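Local atomic coordinates of uncharacterized NTF2-like protein (Mesorhizobium loti, PDB entry 3FH1), a protein that is of unknown function but has an NTF2-like, SnoaL-type fold, whose relatives often bind small molecules in a cone-shaped pocket. Residues D103-V115 / R119-G129. Residues are numbered along the deposited sequence; the frame is centred on the assembly and turned at random. Where two conformers were deposited one is given.
With EDO (1,2-ethanediol), chain D.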
ATOM      1  N   ASP A 103      10.642  14.655 -16.766  1.00 39.39           N
ATOM      2  CA  ASP A 103       9.879  15.793 -17.295  1.00 37.99           C
ATOM      3  C   ASP A 103       9.430  16.759 -16.226  1.00 37.04           C
ATOM      4  O   ASP A 103       8.694  17.687 -16.522  1.00 38.95           O
ATOM      5  CB  ASP A 103       8.648  15.332 -18.073  1.00 37.04           C
ATOM      6  CG  ASP A 103       7.610  14.656 -17.197  1.00 44.98           C
ATOM      7  OD1 ASP A 103       7.722  14.682 -15.944  1.00 36.66           O
ATOM      8  OD2 ASP A 103       6.667  14.097 -17.781  1.00 52.05           O
ATOM      9  N   GLY A 104       9.832  16.541 -14.975  1.00 34.39           N
ATOM     10  CA  GLY A 104       9.482  17.486 -13.920  1.00 31.25           C
ATOM     11  C   GLY A 104       8.185  17.145 -13.201  1.00 29.26           C
ATOM     12  O   GLY A 104       7.867  17.761 -12.195  1.00 30.63           O
ATOM     13  N   ASN A 105       7.439  16.169 -13.705  1.00 30.78           N
ATOM     14  CA  ASN A 105       6.195  15.758 -13.042  1.00 30.63           C
ATOM     15  C   ASN A 105       6.531  14.800 -11.888  1.00 27.32           C
ATOM     16  O   ASN A 105       7.639  14.269 -11.819  1.00 24.45           O
ATOM     17  CB  ASN A 105       5.260  15.079 -14.055  1.00 32.03           C
ATOM     18  CG  ASN A 105       4.733  16.050 -15.101  1.00 43.57           C
ATOM     19  OD1 ASN A 105       4.297  17.142 -14.764  1.00 44.02           O
ATOM     20  ND2 ASN A 105       4.777  15.652 -16.370  1.00 42.44           N
ATOM     21  N   SER A 106       5.565  14.564 -11.013  1.00 25.79           N
ATOM     22  CA  SER A 106       5.752  13.578  -9.967  1.00 23.79           C
ATOM     23  C   SER A 106       4.488  12.794  -9.803  1.00 23.08           C
ATOM     24  O   SER A 106       3.442  13.182 -10.349  1.00 22.92           O
ATOM     25  CB  SER A 106       6.118  14.218  -8.627  1.00 24.05           C
ATOM     26  OG  SER A 106       5.022  14.910  -8.049  1.00 24.88           O
ATOM     27  N   VAL A 107       4.596  11.688  -9.082  1.00 21.62           N
ATOM     28  CA  VAL A 107       3.449  10.884  -8.718  1.00 19.80           C
ATOM     29  C   VAL A 107       3.703  10.242  -7.337  1.00 22.19           C
ATOM     30  O   VAL A 107       4.814   9.808  -7.018  1.00 21.70           O
ATOM     31  CB  VAL A 107       3.089   9.810  -9.783  1.00 21.00           C
ATOM     32  CG1 VAL A 107       4.251   8.795  -9.999  1.00 21.27           C
ATOM     33  CG2 VAL A 107       1.770   9.100  -9.419  1.00 26.27           C
ATOM     34  N   ARG A 108       2.686  10.234  -6.483  1.00 19.13           N
ATOM     35  CA  ARG A 108       2.793   9.505  -5.224  1.00 19.74           C
ATOM     36  C   ARG A 108       2.485   8.035  -5.406  1.00 21.66           C
ATOM     37  O   ARG A 108       1.645   7.644  -6.222  1.00 21.85           O
ATOM     38  CB  ARG A 108       1.881  10.124  -4.181  1.00 19.53           C
ATOM     39  CG  ARG A 108       2.092  11.576  -3.870  1.00 19.72           C
ATOM     40  CD  ARG A 108       1.095  12.067  -2.849  1.00 22.62           C
ATOM     41  NE  ARG A 108       1.321  11.529  -1.511  1.00 20.09           N
ATOM     42  CZ  ARG A 108       0.351  11.341  -0.619  1.00 22.55           C
ATOM     43  NH1 ARG A 108      -0.888  11.662  -0.897  1.00 20.88           N
ATOM     44  NH2 ARG A 108       0.636  10.854   0.573  1.00 23.58           N
ATOM     45  N   GLY A 109       3.133   7.214  -4.585  1.00 20.42           N
ATOM     46  CA  GLY A 109       2.968   5.751  -4.633  1.00 21.45           C
ATOM     47  C   GLY A 109       3.352   5.078  -3.361  1.00 18.64           C
ATOM     48  O   GLY A 109       3.704   5.714  -2.351  1.00 18.44           O
ATOM     49  N   VAL A 110       3.281   3.759  -3.391  1.00 19.73           N
ATOM     50  CA  VAL A 110       3.585   2.961  -2.241  1.00 19.91           C
ATOM     51  C   VAL A 110       4.088   1.600  -2.707  1.00 21.06           C
ATOM     52  O   VAL A 110       3.657   1.065  -3.761  1.00 20.99           O
ATOM     53  CB  VAL A 110       2.321   2.749  -1.326  1.00 19.95           C
ATOM     54  CG1 VAL A 110       1.207   1.977  -2.057  1.00 22.01           C
ATOM     55  CG2 VAL A 110       2.743   2.143   0.045  1.00 21.43           C
ATOM     56  N   ASN A 111       5.025   1.057  -1.930  1.00 21.17           N
ATOM     57  CA  ASN A 111       5.458  -0.317  -2.086  1.00 18.80           C
ATOM     58  C   ASN A 111       5.029  -1.126  -0.836  1.00 21.68           C
ATOM     59  O   ASN A 111       5.201  -0.675   0.321  1.00 23.42           O
ATOM     60  CB  ASN A 111       6.983  -0.474  -2.092  1.00 22.19           C
ATOM     61  CG  ASN A 111       7.627  -0.037  -3.366  1.00 26.85           C
ATOM     62  OD1 ASN A 111       7.063   0.668  -4.167  1.00 25.67           O
ATOM     63  ND2 ASN A 111       8.860  -0.524  -3.585  1.00 34.79           N
ATOM     64  N   LEU A 112       4.445  -2.306  -1.068  0.50 21.20           N
ATOM     65  CA  LEU A 112       4.224  -3.291  -0.028  0.50 18.93           C
ATOM     66  C   LEU A 112       5.297  -4.361  -0.150  0.50 20.82           C
ATOM     67  O   LEU A 112       5.405  -5.080  -1.153  0.50 22.61           O
ATOM     68  CB  LEU A 112       2.866  -3.972  -0.137  0.50 20.21           C
ATOM     69  CG  LEU A 112       1.713  -3.310   0.601  0.50 18.77           C
ATOM     70  CD1 LEU A 112       1.487  -1.868   0.035  0.50 21.82           C
ATOM     71  CD2 LEU A 112       0.436  -4.194   0.516  0.50 16.18           C
HETATM   72  N   MSE A 113       6.044  -4.503   0.922  1.00 20.04           N
HETATM   73  CA  MSE A 113       7.258  -5.332   0.913  1.00 21.39           C
HETATM   74  C   MSE A 113       7.171  -6.450   1.861  1.00 23.01           C
HETATM   75  O   MSE A 113       6.638  -6.293   2.955  1.00 22.82           O
HETATM   76  CB  MSE A 113       8.487  -4.469   1.300  1.00 21.66           C
HETATM   77  CG  MSE A 113       8.658  -3.189   0.511  1.00 19.53           C
HETATM   78 SE   MSE A 113       9.259  -3.435  -1.280  0.75 20.11          SE
HETATM   79  CE  MSE A 113      11.087  -3.878  -0.861  1.00 21.49           C
ATOM     80  N   ARG A 114       7.726  -7.601   1.467  1.00 19.91           N
ATOM     81  CA  ARG A 114       7.731  -8.758   2.328  1.00 19.92           C
ATOM     82  C   ARG A 114       9.092  -9.463   2.264  1.00 20.77           C
ATOM     83  O   ARG A 114       9.663  -9.603   1.158  1.00 22.33           O
ATOM     84  CB  ARG A 114       6.609  -9.716   1.987  1.00 22.13           C
ATOM     85  CG  ARG A 114       6.526 -10.901   2.958  1.00 26.01           C
ATOM     86  CD  ARG A 114       5.274 -11.738   2.805  1.00 28.41           C
ATOM     87  NE  ARG A 114       5.117 -12.299   1.479  1.00 30.43           N
ATOM     88  CZ  ARG A 114       5.644 -13.444   1.089  1.00 32.55           C
ATOM     89  NH1 ARG A 114       6.363 -14.173   1.923  1.00 30.74           N
ATOM     90  NH2 ARG A 114       5.433 -13.868  -0.154  1.00 41.19           N
ATOM     91  N   VAL A 115       9.621  -9.805   3.434  0.50 21.71           N
ATOM     92  CA  VAL A 115      10.907 -10.481   3.529  0.50 20.03           C
ATOM     93  C   VAL A 115      10.780 -11.846   4.113  0.50 22.36           C
ATOM     94  O   VAL A 115       9.926 -12.094   4.971  0.50 18.12           O
ATOM     95  CB  VAL A 115      11.875  -9.691   4.389  0.50 22.09           C
ATOM     96  CG1 VAL A 115      12.165  -8.335   3.686  0.50 15.16           C
ATOM     97  CG2 VAL A 115      11.300  -9.522   5.801  0.50 20.41           C
ATOM     98  N   ARG A 119      15.806 -11.729   3.232  1.00 20.38           N
ATOM     99  CA  ARG A 119      15.818 -11.122   1.903  1.00 18.94           C
ATOM    100  C   ARG A 119      14.420 -10.773   1.415  1.00 19.19           C
ATOM    101  O   ARG A 119      13.415 -11.425   1.846  1.00 20.52           O
ATOM    102  CB  ARG A 119      16.513 -12.024   0.872  1.00 20.22           C
ATOM    103  CG  ARG A 119      18.007 -12.242   1.156  1.00 21.11           C
ATOM    104  CD  ARG A 119      18.691 -12.987   0.003  1.00 22.25           C
ATOM    105  NE  ARG A 119      20.121 -13.200   0.290  1.00 22.65           N
ATOM    106  CZ  ARG A 119      20.571 -14.198   1.035  1.00 22.81           C
ATOM    107  NH1 ARG A 119      19.736 -15.073   1.535  1.00 21.33           N
ATOM    108  NH2 ARG A 119      21.855 -14.311   1.284  1.00 24.48           N
ATOM    109  N   ILE A 120      14.352  -9.791   0.526  1.00 20.43           N
ATOM    110  CA  ILE A 120      13.065  -9.385  -0.066  1.00 20.26           C
ATOM    111  C   ILE A 120      12.571 -10.480  -0.976  1.00 20.31           C
ATOM    112  O   ILE A 120      13.300 -10.858  -1.912  1.00 20.98           O
ATOM    113  CB  ILE A 120      13.158  -8.089  -0.874  1.00 21.24           C
ATOM    114  CG1 ILE A 120      13.637  -6.973   0.059  1.00 22.70           C
ATOM    115  CG2 ILE A 120      11.820  -7.726  -1.519  1.00 20.81           C
ATOM    116  CD1 ILE A 120      14.295  -5.776  -0.628  1.00 22.77           C
ATOM    117  N   VAL A 121      11.362 -11.006  -0.718  1.00 20.29           N
ATOM    118  CA  VAL A 121      10.742 -12.012  -1.557  1.00 21.79           C
ATOM    119  C   VAL A 121       9.580 -11.492  -2.381  1.00 22.84           C
ATOM    120  O   VAL A 121       9.197 -12.131  -3.340  1.00 20.80           O
ATOM    121  CB  VAL A 121      10.256 -13.196  -0.776  1.00 23.27           C
ATOM    122  CG1 VAL A 121      11.410 -14.002  -0.231  1.00 26.13           C
ATOM    123  CG2 VAL A 121       9.241 -12.838   0.307  1.00 21.07           C
ATOM    124  N   GLU A 122       9.026 -10.342  -1.977  0.50 22.92           N
ATOM    125  CA  GLU A 122       7.830  -9.796  -2.617  0.50 22.43           C
ATOM    126  C   GLU A 122       7.864  -8.282  -2.494  0.50 22.04           C
ATOM    127  O   GLU A 122       8.200  -7.708  -1.441  0.50 19.28           O
ATOM    128  CB  GLU A 122       6.586 -10.375  -1.931  0.50 22.80           C
ATOM    129  CG  GLU A 122       5.250  -9.881  -2.388  0.50 27.09           C
ATOM    130  CD  GLU A 122       4.101 -10.618  -1.670  0.50 24.31           C
ATOM    131  OE1 GLU A 122       3.858 -10.364  -0.459  0.50 29.79           O
ATOM    132  OE2 GLU A 122       3.459 -11.471  -2.325  0.50 33.27           O
ATOM    133  N   ALA A 123       7.604  -7.613  -3.607  1.00 21.39           N
ATOM    134  CA  ALA A 123       7.491  -6.153  -3.624  1.00 21.75           C
ATOM    135  C   ALA A 123       6.324  -5.832  -4.539  1.00 23.83           C
ATOM    136  O   ALA A 123       6.344  -6.195  -5.733  1.00 24.19           O
ATOM    137  CB  ALA A 123       8.747  -5.474  -4.154  1.00 21.19           C
HETATM  138  N   MSE A 124       5.336  -5.104  -4.019  0.50 20.58           N
HETATM  139  CA  MSE A 124       4.098  -4.797  -4.771  0.50 19.49           C
HETATM  140  C   MSE A 124       3.856  -3.295  -4.812  0.50 20.34           C
HETATM  141  O   MSE A 124       3.618  -2.663  -3.786  0.50 20.43           O
HETATM  142  CB  MSE A 124       2.915  -5.540  -4.125  0.50 19.04           C
HETATM  143  CG  MSE A 124       3.132  -7.026  -4.027  0.50 15.99           C
HETATM  144 SE   MSE A 124       1.706  -7.794  -3.047  0.37 20.24          SE
HETATM  145  CE  MSE A 124       1.749  -9.540  -3.600  0.50 24.05           C
ATOM    146  N   GLY A 125       3.940  -2.720  -6.000  1.00 20.62           N
ATOM    147  CA  GLY A 125       3.888  -1.283  -6.170  1.00 21.91           C
ATOM    148  C   GLY A 125       2.576  -0.760  -6.693  1.00 21.45           C
ATOM    149  O   GLY A 125       1.926  -1.369  -7.555  1.00 21.18           O
ATOM    150  N   TYR A 126       2.157   0.399  -6.130  1.00 20.06           N
ATOM    151  CA  TYR A 126       0.952   1.085  -6.566  1.00 22.10           C
ATOM    152  C   TYR A 126       1.145   2.602  -6.597  1.00 19.54           C
ATOM    153  O   TYR A 126       2.043   3.097  -5.928  1.00 20.43           O
ATOM    154  CB  TYR A 126      -0.202   0.775  -5.635  1.00 21.76           C
ATOM    155  CG  TYR A 126      -0.515  -0.705  -5.416  1.00 19.65           C
ATOM    156  CD1 TYR A 126       0.259  -1.480  -4.588  1.00 20.05           C
ATOM    157  CD2 TYR A 126      -1.566  -1.314  -6.058  1.00 21.98           C
ATOM    158  CE1 TYR A 126      -0.056  -2.822  -4.358  1.00 20.12           C
ATOM    159  CE2 TYR A 126      -1.873  -2.651  -5.847  1.00 20.52           C
ATOM    160  CZ  TYR A 126      -1.098  -3.420  -5.009  1.00 20.91           C
ATOM    161  OH  TYR A 126      -1.397  -4.763  -4.785  1.00 21.91           O
ATOM    162  N   VAL A 127       0.284   3.314  -7.328  1.00 21.56           N
ATOM    163  CA  VAL A 127       0.400   4.741  -7.529  1.00 20.40           C
ATOM    164  C   VAL A 127      -0.945   5.411  -7.454  1.00 21.67           C
ATOM    165  O   VAL A 127      -1.967   4.756  -7.485  1.00 21.72           O
ATOM    166  CB  VAL A 127       1.028   5.078  -8.903  1.00 21.36           C
ATOM    167  CG1 VAL A 127       2.522   4.742  -8.900  1.00 22.00           C
ATOM    168  CG2 VAL A 127       0.296   4.360 -10.068  1.00 20.40           C
ATOM    169  N   LYS A 128      -0.961   6.733  -7.383  1.00 21.23           N
ATOM    170  CA  LYS A 128      -2.194   7.470  -7.668  1.00 20.17           C
ATOM    171  C   LYS A 128      -2.407   7.385  -9.150  1.00 23.38           C
ATOM    172  O   LYS A 128      -1.444   7.458  -9.929  1.00 21.90           O
ATOM    173  CB  LYS A 128      -2.041   8.931  -7.244  1.00 22.14           C
ATOM    174  CG  LYS A 128      -1.715   9.082  -5.751  1.00 20.97           C
ATOM    175  CD  LYS A 128      -2.802   8.452  -4.838  1.00 19.64           C
ATOM    176  CE  LYS A 128      -2.572   8.740  -3.333  1.00 18.31           C
ATOM    177  NZ  LYS A 128      -3.589   8.110  -2.408  1.00 20.81           N
ATOM    178  N   GLY A 129      -3.661   7.241  -9.547  1.00 23.76           N
ATOM    179  CA  GLY A 129      -3.984   6.963 -10.935  1.00 23.65           C
ATOM    180  C   GLY A 129      -4.545   8.114 -11.710  1.00 30.27           C
ATOM    181  O   GLY A 129      -4.884   7.815 -12.863  1.00 33.09           O
ATOM    182  OXT GLY A 129      -4.720   9.274 -11.277  1.00 25.27           O
TER
HETATM  183  C1  EDO D 131      22.292 -13.163  -3.108  1.00 40.72           C
HETATM  184  O1  EDO D 131      21.345 -12.587  -2.160  1.00 31.86           O
HETATM  185  C2  EDO D 131      23.564 -13.592  -2.408  1.00 38.94           C
HETATM  186  O2  EDO D 131      24.047 -12.534  -1.546  1.00 41.23           O
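With CG of Arg-114 anti to the backbone nitrogen (chi1 -176°), a bend at chi3 (59°) brings NE to Glu-122, whose CG is also anti to the backbone nitrogen (177°). Arg-114 NE meets Glu-122 OE1 at 3.0 Å in a salt bridge; the carboxylate oxygen lies nearly in the guanidinium plane, whereas NE approaches the carboxylate from above its plane. Val-121 packs against the arginine, its CG2 lying over one guanidinium face, 3.6 Å from Arg-114 NH1. Without the guanidinium, as with an alanine at Arg-114, the Glu-122 carboxylate would probably lose this mate and the Val-121 methyl its neighbour. Val-121 and Glu-122 sit together opposite Arg-114 as a classic beta bulge, so that Arg-114 O accepts from both backbone nitrogens, at 2.9 Å from Val-121 N and 3.3 Å from Glu-122 N. The bulge shifts the register by one residue near the turn of the antiparallel hairpin of strands 106-116 and 119-127, neighbours in the curved mixed sheet of this NTF2-like fold. On the face turned to helix 16-31, bends at chi2 and chi3 fold selenomethionine Met-113 across, with SE 3.6 Å from Ala-123 CB and CE 3.7 Å from Ile-120 CD1; the small Ala-123 side chain lets the Met-113 chain come close. On the other face, toward the second subunit, Val-110 CG1 packs against Tyr-126 CB. Gly-109 suits its place because a side chain would strike Tyr-126 O, 3.1 Å from Gly-109 CA.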